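Local coordinates for major capsid protein (Faustovirus, PDB 5J7O) that probably builds the outer protein shell of this large double-stranded DNA virus, as a trimer whose subunits have the double jelly-roll fold, at residues Val175-Tyr180 against Gly385-Gln390; Pro181-Phe186 against Leu204-Tyr209; Ala459-Thr462 against Arg466-His469. One frame throughout, in Å; residues are numbered along the deposited sequence.

Contact 1 (Val175-Tyr180 against Gly385-Gln390); sequences VRYCEY and GTQAVQ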
loop_
_atom_site.group_PDB
_atom_site.type_symbol
_atom_site.label_atom_id
_atom_site.label_comp_id
_atom_site.label_asym_id
_atom_site.label_seq_id
_atom_site.Cartn_x
_atom_site.Cartn_y
_atom_site.Cartn_z
ATOM N N VAL B 175 0.483 -25.364 -13.169
ATOM C CA VAL B 175 0.526 -24.353 -14.215
ATOM C C VAL B 175 0.359 -22.979 -13.588
ATOM O O VAL B 175 -0.283 -22.814 -12.543
ATOM C CB VAL B 175 -0.540 -24.590 -15.306
ATOM C CG1 VAL B 175 -0.169 -25.796 -16.155
ATOM C CG2 VAL B 175 -1.909 -24.780 -14.682
ATOM N N ARG B 176 0.960 -21.987 -14.234
ATOM C CA ARG B 176 0.883 -20.606 -13.798
ATOM C C ARG B 176 0.869 -19.720 -15.030
ATOM O O ARG B 176 1.362 -20.107 -16.093
ATOM C CB ARG B 176 2.066 -20.226 -12.904
ATOM C CG ARG B 176 3.116 -19.388 -13.608
ATOM C CD ARG B 176 4.437 -19.424 -12.867
ATOM N NE ARG B 176 4.346 -18.883 -11.512
ATOM C CZ ARG B 176 5.216 -19.148 -10.541
ATOM N NH1 ARG B 176 6.241 -19.963 -10.763
ATOM N NH2 ARG B 176 5.062 -18.605 -9.342
ATOM N N TYR B 177 0.303 -18.529 -14.881
ATOM C CA TYR B 177 0.400 -17.501 -15.904
ATOM C C TYR B 177 1.572 -16.573 -15.612
ATOM O O TYR B 177 1.967 -16.377 -14.458
ATOM C CB TYR B 177 -0.898 -16.693 -15.998
ATOM C CG TYR B 177 -1.972 -17.375 -16.813
ATOM C CD1 TYR B 177 -2.891 -18.229 -16.214
ATOM C CD2 TYR B 177 -2.057 -17.178 -18.185
ATOM C CE1 TYR B 177 -3.872 -18.863 -16.962
ATOM C CE2 TYR B 177 -3.032 -17.807 -18.940
ATOM C CZ TYR B 177 -3.936 -18.647 -18.323
ATOM O OH TYR B 177 -4.905 -19.273 -19.075
ATOM N N CYS B 178 2.138 -16.009 -16.674
ATOM C CA CYS B 178 3.139 -14.972 -16.496
ATOM C C CYS B 178 2.506 -13.755 -15.827
ATOM O O CYS B 178 1.284 -13.584 -15.817
ATOM C CB CYS B 178 3.751 -14.585 -17.836
ATOM S SG CYS B 178 2.638 -13.670 -18.924
ATOM N N GLU B 179 3.349 -12.923 -15.224
ATOM C CA GLU B 179 2.847 -11.710 -14.597
ATOM C C GLU B 179 2.313 -10.762 -15.661
ATOM O O GLU B 179 2.898 -10.615 -16.738
ATOM C CB GLU B 179 3.937 -11.034 -13.770
ATOM C CG GLU B 179 4.209 -11.732 -12.449
ATOM C CD GLU B 179 5.050 -10.897 -11.509
ATOM O OE1 GLU B 179 5.899 -10.125 -11.999
ATOM O OE2 GLU B 179 4.854 -11.007 -10.280
ATOM N N TYR B 180 1.180 -10.139 -15.352
ATOM C CA TYR B 180 0.477 -9.254 -16.272
ATOM C C TYR B 180 0.214 -9.931 -17.620
ATOM O O TYR B 180 0.679 -9.460 -18.662
ATOM C CB TYR B 180 1.248 -7.954 -16.454
ATOM C CG TYR B 180 1.500 -7.267 -15.133
ATOM C CD1 TYR B 180 0.486 -6.573 -14.493
ATOM C CD2 TYR B 180 2.740 -7.338 -14.511
ATOM C CE1 TYR B 180 0.698 -5.951 -13.280
ATOM C CE2 TYR B 180 2.963 -6.719 -13.295
ATOM C CZ TYR B 180 1.937 -6.027 -12.685
ATOM O OH TYR B 180 2.147 -5.407 -11.476
ATOM N N GLY B 385 -1.054 -27.631 -25.113
ATOM C CA GLY B 385 -0.975 -26.828 -26.321
ATOM C C GLY B 385 -2.288 -26.657 -27.055
ATOM O O GLY B 385 -2.346 -25.864 -28.001
ATOM N N THR B 386 -3.334 -27.377 -26.652
ATOM C CA THR B 386 -4.654 -27.236 -27.247
ATOM C C THR B 386 -5.562 -26.315 -26.444
ATOM O O THR B 386 -6.771 -26.282 -26.697
ATOM C CB THR B 386 -5.320 -28.605 -27.408
ATOM O OG1 THR B 386 -5.423 -29.247 -26.131
ATOM C CG2 THR B 386 -4.516 -29.486 -28.354
ATOM N N GLN B 387 -5.013 -25.576 -25.480
ATOM C CA GLN B 387 -5.816 -24.644 -24.699
ATOM C C GLN B 387 -6.417 -23.587 -25.614
ATOM O O GLN B 387 -5.694 -22.873 -26.316
ATOM C CB GLN B 387 -4.969 -23.986 -23.613
ATOM C CG GLN B 387 -5.774 -23.098 -22.678
ATOM C CD GLN B 387 -4.937 -22.011 -22.037
ATOM O OE1 GLN B 387 -3.839 -21.703 -22.500
ATOM N NE2 GLN B 387 -5.455 -21.420 -20.967
ATOM N N ALA B 388 -7.740 -23.488 -25.603
ATOM C CA ALA B 388 -8.455 -22.650 -26.550
ATOM C C ALA B 388 -8.652 -21.240 -26.011
ATOM O O ALA B 388 -8.789 -21.024 -24.803
ATOM C CB ALA B 388 -9.814 -23.263 -26.889
ATOM N N VAL B 389 -8.650 -20.274 -26.928
ATOM C CA VAL B 389 -9.153 -18.932 -26.649
ATOM C C VAL B 389 -10.664 -18.999 -26.845
ATOM O O VAL B 389 -11.159 -18.988 -27.972
ATOM C CB VAL B 389 -8.507 -17.874 -27.549
ATOM C CG1 VAL B 389 -9.167 -16.519 -27.331
ATOM C CG2 VAL B 389 -7.011 -17.791 -27.282
ATOM N N GLN B 390 -11.403 -19.089 -25.740
ATOM C CA GLN B 390 -12.828 -19.387 -25.814
ATOM C C GLN B 390 -13.662 -18.207 -26.293
ATOM O O GLN B 390 -14.753 -18.422 -26.833
ATOM C CB GLN B 390 -13.329 -19.864 -24.450
ATOM C CG GLN B 390 -12.629 -21.123 -23.963
ATOM C CD GLN B 390 -13.199 -21.647 -22.663
ATOM O OE1 GLN B 390 -13.194 -20.955 -21.645
ATOM N NE2 GLN B 390 -13.696 -22.879 -22.691
#
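Gln387 and Tyr177 show how a single polar side chain can tie a loop to a strand some 210 residues away in the sequence. The CB of Gln387 points toward the segment 175-180, and because CG lies anti to the backbone N (chi1 -175°) and the chain stays extended beyond it, the side chain reaches out to the phenol oxygen. The side chain also touches Leu109 and Leu333, as does that of Tyr177. At the tip, CD stands 4.0 Å from Tyr177 OH, and the contact itself belongs to the amide nitrogen: Gln387 NE2 donates to Tyr177 OH over 2.9 Å, with an N-H...O angle of 148°. The hydroxyl lies in the amide plane, while the ring and amide planes are turned 45° against each other; the two side chains come from opposite directions. NE2 also bonds to the backbone O of Ala110, its stronger partner, and OE1 is hydrogen-bonded to Tyr85 and Gln329, so this buried amide is held at both ends and its rotation is fixed. Tyr177 closes strand 170-177, whereas Gln387 sits in the loop that leads into strand 389-401, a neighbour of strand 99-109 in another sheet. Such a bond between a strand end and a connecting loop joins separate sheets of what is probably the first of the two barrels in a double jelly-roll capsid protein.

Contact 2 (Pro181-Phe186 against Leu204-Tyr209); sequences PGLRLF and LAAIMY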
loop_
_atom_site.group_PDB
_atom_site.type_symbol
_atom_site.label_atom_id
_atom_site.label_comp_id
_atom_site.label_asym_id
_atom_site.label_seq_id
_atom_site.Cartn_x
_atom_site.Cartn_y
_atom_site.Cartn_z
ATOM N N PRO B 181 -0.541 -11.038 -17.632
ATOM C CA PRO B 181 -0.755 -11.755 -18.900
ATOM C C PRO B 181 -1.465 -10.915 -19.941
ATOM O O PRO B 181 -1.173 -11.040 -21.136
ATOM C CB PRO B 181 -1.598 -12.971 -18.482
ATOM C CG PRO B 181 -1.525 -13.028 -16.981
ATOM C CD PRO B 181 -1.313 -11.626 -16.526
ATOM N N GLY B 182 -2.389 -10.052 -19.518
ATOM C CA GLY B 182 -3.091 -9.219 -20.475
ATOM C C GLY B 182 -2.181 -8.230 -21.170
ATOM O O GLY B 182 -2.481 -7.769 -22.272
ATOM N N LEU B 183 -1.050 -7.899 -20.545
ATOM C CA LEU B 183 -0.122 -6.972 -21.177
ATOM C C LEU B 183 0.779 -7.680 -22.180
ATOM O O LEU B 183 1.083 -7.121 -23.238
ATOM C CB LEU B 183 0.714 -6.257 -20.117
ATOM C CG LEU B 183 -0.064 -5.367 -19.149
ATOM C CD1 LEU B 183 0.886 -4.566 -18.280
ATOM C CD2 LEU B 183 -1.011 -4.448 -19.906
ATOM N N ARG B 184 1.216 -8.904 -21.870
ATOM C CA ARG B 184 2.067 -9.630 -22.805
ATOM C C ARG B 184 1.266 -10.280 -23.922
ATOM O O ARG B 184 1.799 -10.481 -25.019
ATOM C CB ARG B 184 2.881 -10.700 -22.076
ATOM C CG ARG B 184 4.154 -11.076 -22.814
ATOM C CD ARG B 184 4.919 -12.199 -22.138
ATOM N NE ARG B 184 6.276 -12.292 -22.670
ATOM C CZ ARG B 184 7.113 -13.295 -22.433
ATOM N NH1 ARG B 184 6.735 -14.312 -21.671
ATOM N NH2 ARG B 184 8.328 -13.285 -22.963
ATOM N N LEU B 185 -0.002 -10.611 -23.663
ATOM C CA LEU B 185 -0.802 -11.340 -24.642
ATOM C C LEU B 185 -0.883 -10.591 -25.965
ATOM O O LEU B 185 -0.868 -11.206 -27.038
ATOM C CB LEU B 185 -2.204 -11.592 -24.091
ATOM C CG LEU B 185 -3.128 -12.407 -24.995
ATOM C CD1 LEU B 185 -2.640 -13.844 -25.097
ATOM C CD2 LEU B 185 -4.556 -12.354 -24.492
ATOM N N PHE B 186 -0.964 -9.265 -25.912
ATOM C CA PHE B 186 -1.068 -8.447 -27.117
ATOM C C PHE B 186 0.338 -8.036 -27.536
ATOM O O PHE B 186 0.894 -7.063 -27.018
ATOM C CB PHE B 186 -1.959 -7.233 -26.875
ATOM C CG PHE B 186 -3.415 -7.571 -26.684
ATOM C CD1 PHE B 186 -3.863 -8.879 -26.788
ATOM C CD2 PHE B 186 -4.336 -6.575 -26.412
ATOM C CE1 PHE B 186 -5.199 -9.185 -26.617
ATOM C CE2 PHE B 186 -5.674 -6.875 -26.240
ATOM C CZ PHE B 186 -6.106 -8.182 -26.343
ATOM N N LEU B 204 5.625 -3.679 -24.933
ATOM C CA LEU B 204 6.605 -2.788 -24.320
ATOM C C LEU B 204 5.966 -1.468 -23.911
ATOM O O LEU B 204 6.249 -0.944 -22.827
ATOM C CB LEU B 204 7.767 -2.555 -25.283
ATOM C CG LEU B 204 8.566 -3.816 -25.603
ATOM C CD1 LEU B 204 9.682 -3.518 -26.581
ATOM C CD2 LEU B 204 9.120 -4.401 -24.322
ATOM N N ALA B 205 5.103 -0.913 -24.762
ATOM C CA ALA B 205 4.367 0.284 -24.372
ATOM C C ALA B 205 3.379 -0.022 -23.256
ATOM O O ALA B 205 3.151 0.812 -22.374
ATOM C CB ALA B 205 3.648 0.881 -25.580
ATOM N N ALA B 206 2.794 -1.222 -23.272
ATOM C CA ALA B 206 1.832 -1.593 -22.240
ATOM C C ALA B 206 2.494 -1.688 -20.871
ATOM O O ALA B 206 1.904 -1.284 -19.861
ATOM C CB ALA B 206 1.153 -2.913 -22.603
ATOM N N ILE B 207 3.719 -2.216 -20.810
ATOM C CA ILE B 207 4.389 -2.304 -19.517
ATOM C C ILE B 207 4.917 -0.941 -19.083
ATOM O O ILE B 207 5.046 -0.681 -17.883
ATOM C CB ILE B 207 5.509 -3.360 -19.539
ATOM C CG1 ILE B 207 6.652 -2.937 -20.463
ATOM C CG2 ILE B 207 4.953 -4.704 -19.958
ATOM C CD1 ILE B 207 7.864 -3.839 -20.382
ATOM N N MET B 208 5.225 -0.052 -20.031
ATOM C CA MET B 208 5.571 1.316 -19.659
ATOM C C MET B 208 4.380 2.022 -19.025
ATOM O O MET B 208 4.533 2.754 -18.040
ATOM C CB MET B 208 6.067 2.091 -20.880
ATOM C CG MET B 208 7.406 1.620 -21.422
ATOM S SD MET B 208 8.727 1.700 -20.200
ATOM C CE MET B 208 10.150 1.315 -21.219
ATOM N N TYR B 209 3.183 1.809 -19.577
ATOM C CA TYR B 209 1.974 2.354 -18.969
ATOM C C TYR B 209 1.715 1.723 -17.608
ATOM O O TYR B 209 1.314 2.413 -16.662
ATOM C CB TYR B 209 0.779 2.137 -19.899
ATOM C CG TYR B 209 -0.511 2.763 -19.418
ATOM C CD1 TYR B 209 -1.320 2.116 -18.490
ATOM C CD2 TYR B 209 -0.930 3.995 -19.902
ATOM C CE1 TYR B 209 -2.498 2.683 -18.050
ATOM C CE2 TYR B 209 -2.110 4.569 -19.470
ATOM C CZ TYR B 209 -2.889 3.909 -18.544
ATOM O OH TYR B 209 -4.065 4.474 -18.110
#
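Leu183 packs against Ala206 and Ile207 where two short helices, 181-185 and 203-212, meet inside the double jelly-roll. The helices flank the antiparallel strands 186-193 and 196-202, so the chain runs helix, strand, strand, helix, and the contact brings the two ends of that unit together. Ala206 and Leu183 both direct CB at the opposite helix, and their CA atoms come within 5.8 Å, a close approach made possible by the small alanine side chain. Leu183 uses its two methyl branches differently. CD2 rests on the methyl of Ala206, whereas CD1 lies over the backbone carbonyl of that residue and reaches on to Ile207, whose CG2 is 4.4 Å from Leu183 CD1. With CG anti to its own carbonyl carbon (chi1 -63°), the isobutyl group of Leu183 is carried across to the neighbouring helix. There is no hydrogen bond between the segments; the interface is apolar and buried. In the next shell, the side chains of Leu185 and Phe186 touch strands 99-109 and 320-326, while Leu204, Ala205 and Met208 face Ile612 on strand 607-620, so the helix pair lies between sheets that probably belong to different jelly-rolls. Farther out, Tyr209 packs on Trp551 of the third subunit. Within the first helix, one turn is closed by Leu185 N, which donates to Pro181 O over 2.8 Å.

Contact 3 (Ala459-Thr462 against Arg466-His469); sequences AGNT and RDWH
Asn461 and Asp467 face each other across a bend of the chain, their CA atoms 8.7 Å apart, the nearest such pair between the two segments. Ala459 and Gly460 have helix-like backbone angles without forming a regular helix; at Asn461 the backbone becomes extended, and the chain then turns into the short helix 464-467, which carries Arg466 and Asp467. The Asn461 side chain is held on both of its polar atoms. Its CG is anti to the backbone N (chi1 -176°), and OD1 accepts from the backbone N of Tyr463, which makes an Asx turn just ahead of the helix. ND2 bonds to the backbone O of Asn455 and also donates to Asp467 OD2, a 3.2 Å bond that is nearly straight at 167°. This donor meets OD2 on its anti side, somewhat out of the carboxylate plane, and the two side chains cross at about a right angle with their planar groups 46° apart. The whole arrangement belongs to the connection between strands 444-453 and 473-490 of the double jelly-roll. The other carboxylate oxygen serves the neighbouring residue: Arg466 approaches side-on, with NE 3.0 Å and NH2 3.1 Å from Asp467 OD1, in a salt bridge that gathers both donors on one atom at the edge of the guanidinium. Arg466 NH2 is shared with Asn476 OD1, at the start of the next strand. Beyond the carboxylate, the ring of Trp468 is covered on one face by His469 CB, which lies over the centre of the ring, 3.8 Å above its plane.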
loop_
_atom_site.group_PDB
_atom_site.type_symbol
_atom_site.label_atom_id
_atom_site.label_comp_id
_atom_site.label_asym_id
_atom_site.label_seq_id
_atom_site.Cartn_x
_atom_site.Cartn_y
_atom_site.Cartn_z
ATOM N N ALA B 459 13.585 -18.227 -23.115
ATOM C CA ALA B 459 12.932 -19.449 -22.660
ATOM C C ALA B 459 13.780 -20.194 -21.639
ATOM O O ALA B 459 13.238 -20.854 -20.745
ATOM C CB ALA B 459 12.622 -20.355 -23.852
ATOM N N GLY B 460 15.108 -20.098 -21.748
ATOM C CA GLY B 460 15.984 -20.736 -20.783
ATOM C C GLY B 460 15.864 -20.177 -19.381
ATOM O O GLY B 460 16.292 -20.830 -18.423
ATOM N N ASN B 461 15.293 -18.985 -19.236
ATOM C CA ASN B 461 15.073 -18.394 -17.923
ATOM C C ASN B 461 13.805 -18.981 -17.315
ATOM O O ASN B 461 12.706 -18.783 -17.843
ATOM C CB ASN B 461 14.972 -16.873 -18.036
ATOM C CG ASN B 461 14.843 -16.188 -16.685
ATOM O OD1 ASN B 461 14.839 -16.835 -15.637
ATOM N ND2 ASN B 461 14.750 -14.862 -16.707
ATOM N N THR B 462 13.959 -19.706 -16.205
ATOM C CA THR B 462 12.808 -20.267 -15.510
ATOM C C THR B 462 12.004 -19.213 -14.764
ATOM O O THR B 462 10.897 -19.513 -14.304
ATOM C CB THR B 462 13.257 -21.360 -14.538
ATOM O OG1 THR B 462 14.157 -20.805 -13.571
ATOM C CG2 THR B 462 13.958 -22.482 -15.290
ATOM N N ARG B 466 8.151 -13.996 -14.769
ATOM C CA ARG B 466 8.191 -12.821 -13.906
ATOM C C ARG B 466 9.083 -11.708 -14.438
ATOM O O ARG B 466 8.723 -10.533 -14.337
ATOM C CB ARG B 466 8.675 -13.224 -12.508
ATOM C CG ARG B 466 8.723 -12.100 -11.494
ATOM C CD ARG B 466 9.611 -12.485 -10.324
ATOM N NE ARG B 466 11.017 -12.543 -10.714
ATOM C CZ ARG B 466 11.980 -13.082 -9.974
ATOM N NH1 ARG B 466 11.692 -13.626 -8.798
ATOM N NH2 ARG B 466 13.231 -13.084 -10.410
ATOM N N ASP B 467 10.234 -12.050 -15.017
ATOM C CA ASP B 467 11.226 -11.055 -15.405
ATOM C C ASP B 467 10.924 -10.368 -16.730
ATOM O O ASP B 467 11.618 -9.403 -17.070
ATOM C CB ASP B 467 12.614 -11.699 -15.496
ATOM C CG ASP B 467 13.121 -12.195 -14.157
ATOM O OD1 ASP B 467 12.567 -11.779 -13.118
ATOM O OD2 ASP B 467 14.079 -12.996 -14.146
ATOM N N TRP B 468 9.917 -10.821 -17.481
ATOM C CA TRP B 468 9.748 -10.334 -18.847
ATOM C C TRP B 468 9.434 -8.842 -18.893
ATOM O O TRP B 468 9.848 -8.151 -19.831
ATOM C CB TRP B 468 8.660 -11.134 -19.566
ATOM C CG TRP B 468 7.266 -10.764 -19.176
ATOM C CD1 TRP B 468 6.521 -11.309 -18.172
ATOM C CD2 TRP B 468 6.442 -9.768 -19.790
ATOM N NE1 TRP B 468 5.285 -10.713 -18.121
ATOM C CE2 TRP B 468 5.212 -9.761 -19.104
ATOM C CE3 TRP B 468 6.626 -8.878 -20.852
ATOM C CZ2 TRP B 468 4.172 -8.901 -19.445
ATOM C CZ3 TRP B 468 5.592 -8.025 -21.191
ATOM C CH2 TRP B 468 4.381 -8.044 -20.490
ATOM N N HIS B 469 8.714 -8.322 -17.898
ATOM C CA HIS B 469 8.382 -6.903 -17.874
ATOM C C HIS B 469 9.366 -6.071 -17.058
ATOM O O HIS B 469 9.281 -4.839 -17.087
ATOM C CB HIS B 469 6.959 -6.699 -17.335
ATOM C CG HIS B 469 6.767 -7.166 -15.926
ATOM N ND1 HIS B 469 7.030 -6.366 -14.834
ATOM C CD2 HIS B 469 6.335 -8.349 -15.430
ATOM C CE1 HIS B 469 6.768 -7.037 -13.727
ATOM N NE2 HIS B 469 6.346 -8.243 -14.060
#

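The three contacts form a triangle with centres about 15 to 16 Å apart, and contact 3 binds directly to the other two. Glu179 of contact 1 is gripped twice by contact 3: Trp468 NE1 lies 2.8 Å from Glu179 O, and His469 NE2 lies 2.8 Å from Glu179 OE1. The same indole enters contact 2, where Trp468 CH2 packs against Ile207 CG2 and Arg184 CB, each at 3.4 Å. The first segments of contacts 1 and 2 are continuous in the chain, since helix 181-185 follows strand 170-177, and Cys178 SG touches Arg184 CD at 4.2 Å. Along the chain, contact 2 is nested within the loop closed by contact 1, while contact 3 comes later in sequence.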